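Local atomic coordinates of bottromycin amidohydrolase (Streptomyces purpureus, PDB entry 6I5S), a protein that probably cleaves an amide bond as a dinuclear zinc amidohydrolase, acting as the thiazoline-specific gatekeeper of bottromycin biosynthesis. Residues R115-E120 / R139-A144; G145-P150 / T159-M164; V219-M224 / A262-H267. All blocks are in the same frame, centred on the assembly; numbering follows the deposited sequence.

In the fold
Contacts 1 and 2 follow each other along the chain, and their centres lie about 17 Å apart. Strand 139-142 of contact 1 runs on through Gly145 into strand 147-148 of contact 2, and the two meet where Leu117 O packs on Val146 CG1 at 3.5 Å. Both come close to the zinc centre: the side chain of Leu117 is about 5 Å from a zinc ion and that of Val146 about 8 Å. Contact 3 stands apart, its centre about 22 Å from each of the others. Its helix 217-223 lies in the sequence between the zinc ligands His210 and His229, although the contact itself is plain packing.

Contact 1 (R115-E120 / R139-A144); sequences RQLWGE and RPWVTA
Gln116 is gripped at both its backbone N and its backbone O by segment 139-144. Its N donates to Trp141 O at 2.8 Å, and its O accepts from Thr143 N at 3.2 Å, a regular parallel pairing that puts Arg115 beside Trp141 and Gln116 beside Val142. Beyond the strand ends a third bond keeps the segments together: Gly119 N reaches Thr143 OG1 at 3.2 Å. The hydroxyl is brought there by a chi1 of 63°, which sets it between the backbone N and the carbonyl carbon, and it also bonds Gly145 O just down the chain. Gly119 CA passes only 3.0 Å from Thr143 O and 3.6 Å from Val142 CG1, and a beta carbon on Gly119 would collide with that oxygen and that methyl.

The Gln116 amide reaches forward along its own segment, where NE2 bonds Trp118 O at 3.1 Å from above the carbonyl plane, while OE1 takes the N-H of Val97. On the other face of the sheet Arg115 and Trp141 run side by side. Arg115 CD sits over the rim of the indole face, 3.9 Å from Trp141 CE3, and the guanidinium, tilted 35° to the ring, is too far from it for more than a weak cation-pi attraction. Its charge is met instead by a salt bridge to Glu228 and by bonds to Ala93 O and Ser226 OG. Leu117 CD1 adds apolar contact, 4.2 Å from Trp141 CZ3.

This is the pairing of a beta-alpha-beta unit, consistent with the barrel of the amidohydrolase superfamily. Helix 121-132 connects the strands and packs its His123 against Gln116 and Val142, Arg115 bonds the backbone of strand 84-95, and Leu117 O, past the strand's end, accepts from the carboxylated lysine at position 183.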
ATOM      1  N   ARG A 115      -3.072  -2.590  -3.449  1.00 23.53           N
ATOM      2  CA  ARG A 115      -4.054  -3.600  -3.036  1.00 22.98           C
ATOM      3  C   ARG A 115      -5.088  -2.920  -2.151  1.00 28.70           C
ATOM      4  O   ARG A 115      -4.782  -2.365  -1.082  1.00 27.42           O
ATOM      5  CB  ARG A 115      -3.408  -4.782  -2.319  1.00 25.08           C
ATOM      6  CG  ARG A 115      -2.414  -5.525  -3.166  1.00 24.02           C
ATOM      7  CD  ARG A 115      -2.054  -6.910  -2.565  1.00 26.80           C
ATOM      8  NE  ARG A 115      -1.644  -6.816  -1.141  1.00 26.73           N
ATOM      9  CZ  ARG A 115      -1.483  -7.842  -0.312  1.00 26.91           C
ATOM     10  NH1 ARG A 115      -1.125  -7.654   0.951  1.00 27.63           N
ATOM     11  NH2 ARG A 115      -1.644  -9.117  -0.710  1.00 25.40           N
ATOM     12  N   GLN A 116      -6.321  -2.991  -2.593  1.00 21.31           N
ATOM     13  CA  GLN A 116      -7.485  -2.508  -1.852  1.00 23.57           C
ATOM     14  C   GLN A 116      -8.042  -3.676  -1.072  1.00 29.84           C
ATOM     15  O   GLN A 116      -8.737  -4.528  -1.629  1.00 27.46           O
ATOM     16  CB  GLN A 116      -8.542  -1.951  -2.791  1.00 22.00           C
ATOM     17  CG  GLN A 116      -9.820  -1.522  -2.081  1.00 31.48           C
ATOM     18  CD  GLN A 116      -9.611  -0.313  -1.190  1.00 28.78           C
ATOM     19  OE1 GLN A 116      -8.727   0.507  -1.428  1.00 29.87           O
ATOM     20  NE2 GLN A 116     -10.417  -0.202  -0.161  1.00 28.21           N
ATOM     21  N   LEU A 117      -7.737  -3.711   0.217  1.00 29.49           N
ATOM     22  CA  LEU A 117      -8.049  -4.884   1.029  1.00 34.17           C
ATOM     23  C   LEU A 117      -9.419  -4.800   1.688  1.00 45.23           C
ATOM     24  O   LEU A 117      -9.729  -5.604   2.577  1.00 51.92           O
ATOM     25  CB  LEU A 117      -6.913  -5.105   2.054  1.00 38.03           C
ATOM     26  CG  LEU A 117      -6.156  -6.379   1.672  1.00 50.27           C
ATOM     27  CD1 LEU A 117      -5.605  -6.367   0.282  1.00 32.61           C
ATOM     28  CD2 LEU A 117      -5.047  -6.622   2.658  1.00 55.34           C
ATOM     29  N   TRP A 118     -10.263  -3.889   1.240  1.00 34.00           N
ATOM     30  CA  TRP A 118     -11.680  -3.894   1.524  1.00 34.93           C
ATOM     31  C   TRP A 118     -12.335  -3.401   0.242  1.00 32.09           C
ATOM     32  O   TRP A 118     -12.766  -2.275   0.159  1.00 34.43           O
ATOM     33  CB  TRP A 118     -12.034  -2.997   2.713  1.00 42.31           C
ATOM     34  CG  TRP A 118     -13.228  -3.425   3.412  1.00 59.54           C
ATOM     35  CD1 TRP A 118     -14.488  -3.533   2.903  1.00 55.97           C
ATOM     36  CD2 TRP A 118     -13.302  -3.810   4.785  1.00 73.21           C
ATOM     37  NE1 TRP A 118     -15.352  -3.974   3.884  1.00 66.04           N
ATOM     38  CE2 TRP A 118     -14.646  -4.143   5.050  1.00 83.26           C
ATOM     39  CE3 TRP A 118     -12.357  -3.906   5.821  1.00 79.58           C
ATOM     40  CZ2 TRP A 118     -15.074  -4.564   6.311  1.00 93.35           C
ATOM     41  CZ3 TRP A 118     -12.782  -4.331   7.071  1.00 84.05           C
ATOM     42  CH2 TRP A 118     -14.131  -4.653   7.304  1.00 94.63           C
ATOM     43  N   GLY A 119     -12.348  -4.255  -0.775  1.00 29.64           N
ATOM     44  CA  GLY A 119     -12.785  -3.826  -2.096  1.00 26.97           C
ATOM     45  C   GLY A 119     -14.292  -3.733  -2.232  1.00 28.02           C
ATOM     46  O   GLY A 119     -15.072  -4.477  -1.635  1.00 26.86           O
ATOM     47  N   GLU A 120     -14.692  -2.839  -3.119  1.00 26.16           N
ATOM     48  CA  GLU A 120     -16.094  -2.554  -3.447  1.00 31.53           C
ATOM     49  C   GLU A 120     -16.245  -2.414  -4.961  1.00 27.62           C
ATOM     50  O   GLU A 120     -15.248  -2.273  -5.678  1.00 26.93           O
ATOM     51  CB  GLU A 120     -16.563  -1.237  -2.812  1.00 39.52           C
ATOM     52  CG  GLU A 120     -16.605  -1.276  -1.303  1.00 71.52           C
ATOM     53  CD  GLU A 120     -17.278  -0.050  -0.696  1.00100.37           C
ATOM     54  OE1 GLU A 120     -18.114   0.580  -1.373  1.00 99.03           O
ATOM     55  OE2 GLU A 120     -16.963   0.281   0.466  1.00121.62           O
ATOM     56  N   ARG A 139      -3.295   1.734 -10.448  1.00 24.78           N
ATOM     57  CA  ARG A 139      -4.089   0.553 -10.790  1.00 27.76           C
ATOM     58  C   ARG A 139      -4.450  -0.215  -9.519  1.00 31.91           C
ATOM     59  O   ARG A 139      -3.548  -0.565  -8.752  1.00 27.48           O
ATOM     60  CB  ARG A 139      -3.265  -0.328 -11.720  1.00 25.65           C
ATOM     61  CG  ARG A 139      -3.963  -1.613 -12.245  1.00 33.06           C
ATOM     62  CD  ARG A 139      -5.090  -1.263 -13.255  1.00 64.40           C
ATOM     63  NE  ARG A 139      -5.572  -2.464 -13.937  1.00 81.85           N
ATOM     64  CZ  ARG A 139      -5.544  -2.676 -15.252  1.00 85.86           C
ATOM     65  NH1 ARG A 139      -5.088  -1.758 -16.103  1.00 83.45           N
ATOM     66  NH2 ARG A 139      -5.996  -3.831 -15.717  1.00 88.25           N
ATOM     67  N   PRO A 140      -5.732  -0.535  -9.286  1.00 26.88           N
ATOM     68  CA  PRO A 140      -6.104  -1.308  -8.094  1.00 24.70           C
ATOM     69  C   PRO A 140      -6.076  -2.809  -8.295  1.00 27.59           C
ATOM     70  O   PRO A 140      -6.283  -3.344  -9.395  1.00 27.29           O
ATOM     71  CB  PRO A 140      -7.537  -0.836  -7.807  1.00 28.92           C
ATOM     72  CG  PRO A 140      -8.099  -0.514  -9.203  1.00 37.70           C
ATOM     73  CD  PRO A 140      -6.916  -0.134 -10.085  1.00 29.64           C
ATOM     74  N   TRP A 141      -5.852  -3.495  -7.162  1.00 24.48           N
ATOM     75  CA  TRP A 141      -6.049  -4.932  -7.021  1.00 23.36           C
ATOM     76  C   TRP A 141      -7.081  -5.058  -5.904  1.00 25.65           C
ATOM     77  O   TRP A 141      -6.875  -4.539  -4.809  1.00 25.91           O
ATOM     78  CB  TRP A 141      -4.736  -5.647  -6.700  1.00 24.56           C
ATOM     79  CG  TRP A 141      -4.727  -7.117  -6.555  1.00 25.05           C
ATOM     80  CD1 TRP A 141      -4.334  -8.016  -7.505  1.00 28.78           C
ATOM     81  CD2 TRP A 141      -5.082  -7.891  -5.407  1.00 26.07           C
ATOM     82  NE1 TRP A 141      -4.405  -9.284  -7.028  1.00 27.81           N
ATOM     83  CE2 TRP A 141      -4.866  -9.240  -5.742  1.00 24.90           C
ATOM     84  CE3 TRP A 141      -5.579  -7.581  -4.139  1.00 28.04           C
ATOM     85  CZ2 TRP A 141      -5.145 -10.274  -4.859  1.00 26.45           C
ATOM     86  CZ3 TRP A 141      -5.811  -8.612  -3.240  1.00 25.18           C
ATOM     87  CH2 TRP A 141      -5.617  -9.938  -3.615  1.00 29.23           C
ATOM     88  N   VAL A 142      -8.231  -5.663  -6.195  1.00 23.51           N
ATOM     89  CA  VAL A 142      -9.437  -5.397  -5.415  1.00 26.55           C
ATOM     90  C   VAL A 142      -9.953  -6.706  -4.802  1.00 29.22           C
ATOM     91  O   VAL A 142     -10.270  -7.644  -5.544  1.00 26.41           O
ATOM     92  CB  VAL A 142     -10.507  -4.748  -6.307  1.00 25.27           C
ATOM     93  CG1 VAL A 142     -11.727  -4.415  -5.482  1.00 25.64           C
ATOM     94  CG2 VAL A 142      -9.902  -3.531  -7.033  1.00 25.48           C
ATOM     95  N   THR A 143     -10.136  -6.751  -3.464  1.00 24.72           N
ATOM     96  CA  THR A 143     -10.809  -7.916  -2.894  1.00 24.17           C
ATOM     97  C   THR A 143     -12.325  -7.747  -2.955  1.00 26.43           C
ATOM     98  O   THR A 143     -12.845  -6.633  -3.078  1.00 29.38           O
ATOM     99  CB  THR A 143     -10.422  -8.146  -1.422  1.00 30.96           C
ATOM    100  OG1 THR A 143     -10.840  -7.029  -0.637  1.00 30.21           O
ATOM    101  CG2 THR A 143      -8.972  -8.288  -1.287  1.00 29.53           C
ATOM    102  N   ALA A 144     -13.036  -8.867  -2.922  1.00 28.64           N
ATOM    103  CA  ALA A 144     -14.490  -8.859  -2.894  1.00 26.11           C
ATOM    104  C   ALA A 144     -14.939  -8.611  -1.451  1.00 30.36           C
ATOM    105  O   ALA A 144     -15.430  -9.502  -0.752  1.00 31.96           O
ATOM    106  CB  ALA A 144     -15.053 -10.176  -3.418  1.00 29.30           C
TER

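Contact 2 (G145-P150 / T159-M164); sequences GVVDGP and TIVSGM
Thr159, Ile160 and Val161 bury more surface here than any other residues, each meeting the strand of Val147 and Asp148 differently. Thr159 uses its backbone twice: its N donates to Val146 O at 2.8 Å, and its O accepts from Asp148 N at 3.1 Å, this donor being tilted 34° from the carbonyl plane. The Thr159 hydroxyl joins in through a bound water that accepts from both OG1, at 2.9 Å, and Val146 N, closing the start of the pairing.

Ile160 lies mainly along the backbone of the other segment. With CG1 anti to the carbonyl carbon (chi1 -55°), the end of the longer branch swings across so that CD1 rests 3.6 Å from Gly149 O, while CG2 sits 3.8 Å from Pro150 N. A serine here, lacking CD1 and the CG2 methyl, would probably leave a gap beside Gly149 O and Pro150 and let that piece of chain shift.

Val161 carries the bonding on, its N donating to Asp148 O at 2.9 Å, and its side chain points to the face shared by Val147 and Thr159. There Val161 CG2 meets Val147 CG1 at 3.5 Å, closer than usual for two methyl groups, a tight fit as the two side chains cross. Asp148 turns to the same face as Ile160; its carboxylate bonds Ser152 OG just down the chain and Asp187 N of a distant loop, tying the segment to both.

The little two-stranded sheet is separate from the main one. Helix 164-177 begins just after it and packs Val170 on Val147 and Thr159, helix 190-203 brings Val192 against Val161, and the Val147 backbone bonds that of Tyr185.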
ATOM      1  N   GLY A 145     -14.790  -7.369  -1.022  1.00 31.07           N
ATOM      2  CA  GLY A 145     -15.165  -7.059   0.336  1.00 29.20           C
ATOM      3  C   GLY A 145     -14.240  -7.816   1.283  1.00 31.60           C
ATOM      4  O   GLY A 145     -13.084  -8.109   0.960  1.00 30.46           O
ATOM      5  N   VAL A 146     -14.777  -8.193   2.424  1.00 30.38           N
ATOM      6  CA  VAL A 146     -14.028  -8.959   3.424  1.00 29.97           C
ATOM      7  C   VAL A 146     -14.982 -10.023   3.955  1.00 29.82           C
ATOM      8  O   VAL A 146     -16.166  -9.751   4.199  1.00 35.59           O
ATOM      9  CB  VAL A 146     -13.472  -8.110   4.593  1.00 38.43           C
ATOM     10  CG1 VAL A 146     -12.474  -7.067   4.091  1.00 42.62           C
ATOM     11  CG2 VAL A 146     -14.571  -7.496   5.382  1.00 60.12           C
ATOM     12  N   VAL A 147     -14.471 -11.232   4.164  1.00 29.04           N
ATOM     13  CA  VAL A 147     -15.237 -12.365   4.644  1.00 30.15           C
ATOM     14  C   VAL A 147     -14.887 -12.562   6.118  1.00 33.64           C
ATOM     15  O   VAL A 147     -13.710 -12.494   6.477  1.00 32.45           O
ATOM     16  CB  VAL A 147     -14.897 -13.636   3.846  1.00 32.52           C
ATOM     17  CG1 VAL A 147     -15.400 -14.796   4.471  1.00 44.76           C
ATOM     18  CG2 VAL A 147     -15.499 -13.420   2.375  1.00 35.95           C
ATOM     19  N   ASP A 148     -15.901 -12.745   6.943  1.00 24.69           N
ATOM     20  CA  ASP A 148     -15.703 -12.964   8.361  1.00 25.78           C
ATOM     21  C   ASP A 148     -16.739 -13.957   8.855  1.00 32.11           C
ATOM     22  O   ASP A 148     -17.726 -14.238   8.172  1.00 31.18           O
ATOM     23  CB  ASP A 148     -15.821 -11.673   9.169  1.00 27.75           C
ATOM     24  CG  ASP A 148     -14.988 -11.689  10.476  1.00 36.39           C
ATOM     25  OD1 ASP A 148     -14.358 -12.722  10.802  1.00 32.56           O
ATOM     26  OD2 ASP A 148     -14.982 -10.648  11.204  1.00 32.77           O
ATOM     27  N   GLY A 149     -16.497 -14.506  10.057  1.00 28.65           N
ATOM     28  CA  GLY A 149     -17.407 -15.493  10.623  1.00 29.43           C
ATOM     29  C   GLY A 149     -18.475 -14.840  11.474  1.00 32.19           C
ATOM     30  O   GLY A 149     -18.492 -13.627  11.704  1.00 35.28           O
ATOM     31  N   PRO A 150     -19.412 -15.634  11.963  1.00 38.02           N
ATOM     32  CA  PRO A 150     -20.314 -15.099  12.975  1.00 45.09           C
ATOM     33  C   PRO A 150     -19.482 -14.695  14.186  1.00 42.99           C
ATOM     34  O   PRO A 150     -18.371 -15.182  14.415  1.00 60.24           O
ATOM     35  CB  PRO A 150     -21.286 -16.261  13.261  1.00 50.93           C
ATOM     36  CG  PRO A 150     -20.715 -17.449  12.626  1.00 48.24           C
ATOM     37  CD  PRO A 150     -19.607 -17.072  11.700  1.00 44.25           C
ATOM     38  N   THR A 159     -18.884  -9.534   4.958  1.00 31.08           N
ATOM     39  CA  THR A 159     -19.741 -10.592   4.435  1.00 33.00           C
ATOM     40  C   THR A 159     -19.605 -11.779   5.387  1.00 33.81           C
ATOM     41  O   THR A 159     -18.538 -12.383   5.430  1.00 28.63           O
ATOM     42  CB  THR A 159     -19.282 -10.975   3.047  1.00 29.84           C
ATOM     43  OG1 THR A 159     -19.324  -9.830   2.242  1.00 32.27           O
ATOM     44  CG2 THR A 159     -20.198 -12.083   2.402  1.00 34.20           C
ATOM     45  N   ILE A 160     -20.668 -12.122   6.123  1.00 29.49           N
ATOM     46  CA  ILE A 160     -20.610 -13.192   7.101  1.00 28.44           C
ATOM     47  C   ILE A 160     -20.800 -14.529   6.412  1.00 36.91           C
ATOM     48  O   ILE A 160     -21.830 -14.785   5.759  1.00 33.08           O
ATOM     49  CB  ILE A 160     -21.646 -12.995   8.212  1.00 34.78           C
ATOM     50  CG1 ILE A 160     -21.488 -11.623   8.877  1.00 37.02           C
ATOM     51  CG2 ILE A 160     -21.517 -14.111   9.208  1.00 35.91           C
ATOM     52  CD1 ILE A 160     -20.124 -11.362   9.452  1.00 45.18           C
ATOM     53  N   VAL A 161     -19.811 -15.397   6.576  1.00 27.87           N
ATOM     54  CA  VAL A 161     -19.795 -16.720   5.960  1.00 29.25           C
ATOM     55  C   VAL A 161     -19.778 -17.746   7.087  1.00 32.02           C
ATOM     56  O   VAL A 161     -18.931 -17.683   7.987  1.00 34.43           O
ATOM     57  CB  VAL A 161     -18.595 -16.872   5.009  1.00 32.60           C
ATOM     58  CG1 VAL A 161     -18.500 -18.212   4.427  1.00 59.78           C
ATOM     59  CG2 VAL A 161     -18.673 -15.802   3.890  1.00 36.25           C
ATOM     60  N   SER A 162     -20.736 -18.657   7.073  1.00 32.76           N
ATOM     61  CA  SER A 162     -20.797 -19.689   8.097  1.00 38.12           C
ATOM     62  C   SER A 162     -20.990 -21.089   7.524  1.00 39.07           C
ATOM     63  O   SER A 162     -21.223 -22.036   8.291  1.00 36.58           O
ATOM     64  CB  SER A 162     -21.907 -19.347   9.074  1.00 44.85           C
ATOM     65  OG  SER A 162     -23.145 -19.487   8.443  1.00 49.77           O
ATOM     66  N   GLY A 163     -20.881 -21.263   6.214  1.00 36.71           N
ATOM     67  CA  GLY A 163     -21.033 -22.571   5.601  1.00 43.61           C
ATOM     68  C   GLY A 163     -20.614 -22.508   4.146  1.00 39.05           C
ATOM     69  O   GLY A 163     -20.230 -21.464   3.641  1.00 33.63           O
ATOM     70  N   MET A 164     -20.758 -23.652   3.465  1.00 38.83           N
ATOM     71  CA  MET A 164     -20.256 -23.817   2.102  1.00 48.17           C
ATOM     72  C   MET A 164     -21.024 -22.936   1.124  1.00 44.25           C
ATOM     73  O   MET A 164     -20.439 -22.342   0.203  1.00 39.26           O
ATOM     74  CB  MET A 164     -20.351 -25.288   1.684  1.00 74.55           C
ATOM     75  CG  MET A 164     -19.168 -26.157   2.106  1.00115.43           C
ATOM     76  SD  MET A 164     -19.549 -27.934   2.214  1.00115.41           S
ATOM     77  CE  MET A 164     -17.902 -28.648   2.208  1.00124.47           C
TER
HETATM   78  O   HOH W   1     -17.857  -7.393   2.696  1.00 34.55           O

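Contact 3 (V219-M224 / A262-H267)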
ATOM      1  N   VAL A 219      -0.895 -23.627   8.972  1.00 34.83           N
ATOM      2  CA  VAL A 219      -1.918 -23.838   7.944  1.00 34.23           C
ATOM      3  C   VAL A 219      -2.189 -22.553   7.157  1.00 35.78           C
ATOM      4  O   VAL A 219      -2.305 -22.556   5.918  1.00 32.87           O
ATOM      5  CB  VAL A 219      -3.191 -24.399   8.622  1.00 35.08           C
ATOM      6  CG1 VAL A 219      -4.315 -24.508   7.668  1.00 39.55           C
ATOM      7  CG2 VAL A 219      -2.896 -25.721   9.273  1.00 38.17           C
ATOM      8  N   ALA A 220      -2.304 -21.424   7.849  1.00 32.18           N
ATOM      9  CA  ALA A 220      -2.556 -20.170   7.175  1.00 30.34           C
ATOM     10  C   ALA A 220      -1.405 -19.801   6.251  1.00 31.49           C
ATOM     11  O   ALA A 220      -1.626 -19.324   5.126  1.00 33.03           O
ATOM     12  CB  ALA A 220      -2.790 -19.066   8.189  1.00 31.76           C
ATOM     13  N   LEU A 221      -0.168 -20.004   6.696  1.00 31.21           N
ATOM     14  CA  LEU A 221       0.986 -19.618   5.897  1.00 32.28           C
ATOM     15  C   LEU A 221       1.058 -20.405   4.608  1.00 39.00           C
ATOM     16  O   LEU A 221       1.465 -19.870   3.576  1.00 38.75           O
ATOM     17  CB  LEU A 221       2.289 -19.812   6.670  1.00 36.28           C
ATOM     18  CG  LEU A 221       2.476 -18.854   7.824  1.00 32.35           C
ATOM     19  CD1 LEU A 221       3.732 -19.312   8.657  1.00 36.84           C
ATOM     20  CD2 LEU A 221       2.572 -17.426   7.402  1.00 36.33           C
ATOM     21  N   ARG A 222       0.683 -21.671   4.627  1.00 32.39           N
ATOM     22  CA  ARG A 222       0.788 -22.443   3.405  1.00 36.07           C
ATOM     23  C   ARG A 222      -0.434 -22.343   2.502  1.00 37.98           C
ATOM     24  O   ARG A 222      -0.362 -22.810   1.369  1.00 39.30           O
ATOM     25  CB  ARG A 222       1.097 -23.927   3.712  1.00 45.18           C
ATOM     26  CG  ARG A 222       0.086 -24.660   4.488  1.00 45.93           C
ATOM     27  CD  ARG A 222       0.501 -26.203   4.570  1.00 49.01           C
ATOM     28  NE  ARG A 222      -0.077 -26.902   5.687  1.00 56.47           N
ATOM     29  CZ  ARG A 222      -1.294 -27.431   5.710  1.00 73.49           C
ATOM     30  NH1 ARG A 222      -2.096 -27.299   4.653  1.00 83.83           N
ATOM     31  NH2 ARG A 222      -1.706 -28.091   6.799  1.00 64.01           N
ATOM     32  N   THR A 223      -1.538 -21.756   2.952  1.00 33.55           N
ATOM     33  CA  THR A 223      -2.743 -21.663   2.125  1.00 27.98           C
ATOM     34  C   THR A 223      -3.066 -20.240   1.692  1.00 32.13           C
ATOM     35  O   THR A 223      -3.722 -20.056   0.666  1.00 36.65           O
ATOM     36  CB  THR A 223      -3.979 -22.238   2.843  1.00 35.26           C
ATOM     37  OG1 THR A 223      -4.202 -21.556   4.081  1.00 38.81           O
ATOM     38  CG2 THR A 223      -3.845 -23.728   3.107  1.00 35.17           C
ATOM     39  N   MET A 224      -2.614 -19.227   2.415  1.00 29.46           N
ATOM     40  CA  MET A 224      -2.940 -17.849   2.076  1.00 26.29           C
ATOM     41  C   MET A 224      -1.862 -17.210   1.202  1.00 25.95           C
ATOM     42  O   MET A 224      -0.663 -17.399   1.419  1.00 26.22           O
ATOM     43  CB  MET A 224      -3.135 -17.014   3.356  1.00 30.79           C
ATOM     44  CG  MET A 224      -4.382 -17.493   4.170  1.00 30.15           C
ATOM     45  SD  MET A 224      -4.615 -16.608   5.729  1.00 28.32           S
ATOM     46  CE  MET A 224      -4.942 -14.907   5.219  1.00 29.21           C
ATOM     47  N   ALA A 262      10.831 -19.892  10.231  1.00 74.36           N
ATOM     48  CA  ALA A 262      11.180 -20.578   8.987  1.00 73.31           C
ATOM     49  C   ALA A 262       9.961 -21.169   8.285  1.00 67.39           C
ATOM     50  O   ALA A 262      10.034 -21.489   7.093  1.00 61.11           O
ATOM     51  CB  ALA A 262      12.194 -21.689   9.254  1.00 71.45           C
ATOM     52  N   GLU A 263       8.848 -21.343   8.999  1.00 71.95           N
ATOM     53  CA  GLU A 263       7.607 -21.712   8.338  1.00 54.72           C
ATOM     54  C   GLU A 263       7.168 -20.640   7.344  1.00 45.66           C
ATOM     55  O   GLU A 263       6.360 -20.921   6.457  1.00 46.08           O
ATOM     56  CB  GLU A 263       6.519 -21.949   9.378  1.00 65.64           C
ATOM     57  CG  GLU A 263       6.623 -23.305  10.092  1.00 83.07           C
ATOM     58  CD  GLU A 263       5.756 -23.384  11.347  1.00 89.92           C
ATOM     59  OE1 GLU A 263       4.729 -22.669  11.415  1.00 91.50           O
ATOM     60  OE2 GLU A 263       6.099 -24.158  12.268  1.00 88.40           O
ATOM     61  N   ALA A 264       7.695 -19.428   7.454  1.00 40.16           N
ATOM     62  CA  ALA A 264       7.268 -18.359   6.563  1.00 38.31           C
ATOM     63  C   ALA A 264       8.115 -18.244   5.302  1.00 40.46           C
ATOM     64  O   ALA A 264       7.854 -17.356   4.484  1.00 34.19           O
ATOM     65  CB  ALA A 264       7.271 -17.022   7.307  1.00 47.88           C
ATOM     66  N   ALA A 265       9.091 -19.121   5.100  1.00 42.67           N
ATOM     67  CA  ALA A 265       9.940 -18.990   3.922  1.00 43.84           C
ATOM     68  C   ALA A 265       9.116 -19.127   2.657  1.00 43.88           C
ATOM     69  O   ALA A 265       8.324 -20.053   2.521  1.00 38.87           O
ATOM     70  CB  ALA A 265      11.058 -20.034   3.954  1.00 44.17           C
ATOM     71  N   GLY A 266       9.287 -18.172   1.738  1.00 42.38           N
ATOM     72  CA  GLY A 266       8.543 -18.114   0.510  1.00 34.78           C
ATOM     73  C   GLY A 266       7.182 -17.486   0.592  1.00 35.21           C
ATOM     74  O   GLY A 266       6.544 -17.312  -0.446  1.00 37.89           O
ATOM     75  N   HIS A 267       6.713 -17.121   1.766  1.00 27.51           N
ATOM     76  CA  HIS A 267       5.381 -16.569   1.882  0.54 28.12           C
ATOM     77  C   HIS A 267       5.421 -15.049   2.019  1.00 29.38           C
ATOM     78  O   HIS A 267       6.370 -14.472   2.566  1.00 31.93           O
ATOM     79  CB  HIS A 267       4.680 -17.230   3.049  0.54 34.11           C
ATOM     80  CG  HIS A 267       4.472 -18.696   2.819  0.54 35.38           C
ATOM     81  ND1 HIS A 267       5.073 -19.666   3.585  0.54 34.87           N
ATOM     82  CD2 HIS A 267       3.789 -19.357   1.845  0.54 29.49           C
ATOM     83  CE1 HIS A 267       4.743 -20.860   3.125  0.54 29.91           C
ATOM     84  NE2 HIS A 267       3.956 -20.701   2.077  0.54 34.08           N
TER
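The last turn of helix 217-223 comes up beside a type II beta turn, Ala264 to His267, with the alpha carbons of Leu221 and Ala264 6.4 Å apart. The second segment starts as a short 3-10 stretch, 262-264, and then folds back as His267 N donates to Ala264 O at 3.0 Å. Gly266 takes the positive phi (83°) that the third position of such a turn favours. No hydrogen bond crosses between the segments, so they are joined by packing alone.

Leu221 and His267 each point toward the opposing segment and make up most of it. His267 is modelled in two conformers; in the one described its imidazole lies with one face over the Leu221 carbonyl carbon, while ND1 makes a weak bond back to Glu263 O at the ring's edge. The very short approach of the carbonyl oxygen to this ring is doubtful, because it depends on the conformer chosen.

The contact ties a helix to the loop leading into strand 268-270, at a place where Phe233 touches Ala264 and Arg342 bonds the His267 backbone. Leu221 reaches out with its CG anti to the carbonyl carbon (chi1 -69°) and crosses Glu263 at about a right angle, its CD1 lying 3.9 Å from Glu263 CB and 4.4 Å from Ala264 CB.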